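Local coordinates for OsmC-like protein (Jannaschia sp., PDB 3CJE) that probably reduces organic hydroperoxides by a cysteine-based mechanism, as other OsmC-like hydroperoxide resistance proteins do, at residues A[72-75]-A[76-80]. Sequence-based numbering, arbitrary orientation.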
loop_
_atom_site.group_PDB
_atom_site.type_symbol
_atom_site.label_atom_id
_atom_site.label_comp_id
_atom_site.label_asym_id
_atom_site.label_seq_id
_atom_site.Cartn_x
_atom_site.Cartn_y
_atom_site.Cartn_z
ATOM N N GLY A 72 -9.002 2.933 -1.256
ATOM C CA GLY A 72 -9.673 3.442 -0.072
ATOM C C GLY A 72 -9.195 4.825 0.334
ATOM O O GLY A 72 -9.988 5.649 0.758
ATOM N N CYS A 73 -7.901 5.074 0.173
ATOM C CA CYS A 73 -7.300 6.389 0.521
ATOM C C CYS A 73 -7.894 7.479 -0.391
ATOM O O CYS A 73 -8.405 8.503 0.075
ATOM C CB CYS A 73 -5.789 6.331 0.436
ATOM S SG CYS A 73 -5.016 7.777 1.318
ATOM N N VAL A 74 -7.912 7.213 -1.691
ATOM C CA VAL A 74 -8.463 8.146 -2.674
ATOM C C VAL A 74 -9.926 8.423 -2.371
ATOM O O VAL A 74 -10.379 9.563 -2.303
ATOM C CB VAL A 74 -8.306 7.593 -4.115
ATOM C CG1 VAL A 74 -9.140 8.410 -5.137
ATOM C CG2 VAL A 74 -6.805 7.610 -4.509
HETATM N N MSE A 75 -10.692 7.348 -2.160
HETATM C CA MSE A 75 -12.123 7.471 -1.861
HETATM C C MSE A 75 -12.383 8.264 -0.594
HETATM O O MSE A 75 -13.287 9.109 -0.556
HETATM C CB MSE A 75 -12.747 6.066 -1.775
HETATM C CG MSE A 75 -12.789 5.380 -3.071
HETATM SE SE MSE A 75 -13.515 3.590 -2.879
HETATM C CE MSE A 75 -15.372 4.121 -2.675
ATOM N N THR A 76 -11.594 8.002 0.446
ATOM C CA THR A 76 -11.740 8.712 1.696
ATOM C C THR A 76 -11.557 10.218 1.507
ATOM O O THR A 76 -12.345 11.014 2.025
ATOM C CB THR A 76 -10.800 8.123 2.773
ATOM O OG1 THR A 76 -11.214 6.767 3.030
ATOM C CG2 THR A 76 -10.889 8.931 4.071
ATOM N N GLN A 77 -10.542 10.632 0.742
ATOM C CA GLN A 77 -10.311 12.067 0.538
ATOM C C GLN A 77 -11.448 12.703 -0.269
ATOM O O GLN A 77 -11.876 13.819 0.019
ATOM C CB GLN A 77 -8.981 12.320 -0.180
ATOM C CG GLN A 77 -7.763 11.596 0.360
ATOM C CD GLN A 77 -7.547 11.875 1.771
ATOM O OE1 GLN A 77 -7.685 13.032 2.202
ATOM N NE2 GLN A 77 -7.223 10.835 2.539
ATOM N N ILE A 78 -11.923 12.010 -1.316
ATOM C CA ILE A 78 -13.076 12.493 -2.069
ATOM C C ILE A 78 -14.269 12.747 -1.157
ATOM O O ILE A 78 -14.911 13.815 -1.186
ATOM C CB ILE A 78 -13.444 11.534 -3.200
ATOM C CG1 ILE A 78 -12.345 11.521 -4.263
ATOM C CG2 ILE A 78 -14.792 11.913 -3.842
ATOM C CD1 ILE A 78 -12.490 10.394 -5.292
ATOM N N ARG A 79 -14.568 11.767 -0.304
ATOM C CA ARG A 79 -15.696 11.859 0.602
ATOM C C ARG A 79 -15.510 12.927 1.673
ATOM O O ARG A 79 -16.467 13.634 1.983
ATOM C CB ARG A 79 -16.007 10.492 1.211
ATOM C CG ARG A 79 -16.398 9.444 0.178
ATOM C CD ARG A 79 -16.616 8.073 0.800
ATOM N NE ARG A 79 -17.942 7.998 1.403
ATOM C CZ ARG A 79 -18.449 6.908 1.969
ATOM N NH1 ARG A 79 -17.768 5.821 2.045
ATOM N NH2 ARG A 79 -19.665 6.939 2.419
ATOM N N ALA A 80 -14.297 13.066 2.193
ATOM C CA ALA A 80 -13.980 14.057 3.221
ATOM C C ALA A 80 -14.023 15.488 2.672
ATOM O O ALA A 80 -14.379 16.424 3.379
ATOM C CB ALA A 80 -12.616 13.781 3.839
#
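With chi1 at -64°, Thr76 holds OG1 beside its own backbone N and aims both groups at the carbonyl of Gly72. Thr76 OG1 donates to Gly72 O over 2.8 Å. Thr76 N reaches the same Gly72 O at 2.9 Å. The two donors come from opposite faces of the carbonyl plane, so this one oxygen is gripped twice by a single residue. The bond to OG1 also fixes the rotation of the threonine side chain and satisfies its buried hydroxyl.

Gln77 bends at chi2 (-56°), which keeps its CG and amide near the carbonyl of Cys73. Gln77 CG lies 3.2 Å from Cys73 O, and Gln77 NE2 comes within 4.0 Å of Cys73 SG. Gln77 OE1 makes a weak hydrogen bond to Tyr109 OH of the second subunit, and Pro62 of that subunit packs on both Cys73 and Thr76.

All of this lies on one continuous alpha helix, 62-81, with regular i to i+4 backbone bonds. The straightest is Ile78 N to Val74 O, with an N-H...O angle of 171°. In the OsmC-like fold the helix packs against the long antiparallel sheet, and Met75, a selenomethionine, turns to Leu31 and Asn29 on strand 28-37. Cys73 also touches Cys142, an arrangement consistent with the redox cysteine pair of OsmC and Ohr proteins.

Val74 and Ile78 stand side by side and point the same way. Val74 CG1 and Ile78 CD1 meet at 3.9 Å. Ile78 continues onto Leu134 and Ala138 of helix 128-141, while Val74 touches Glu145 of helix 143-148. Arg79 lays its CG against Met75 O at 3.2 Å. Its guanidinium group hydrogen-bonds Arg28 O, Asn29 OD1 and Val24 O, and NE binds a glycerol, probably from the crystallisation liquor.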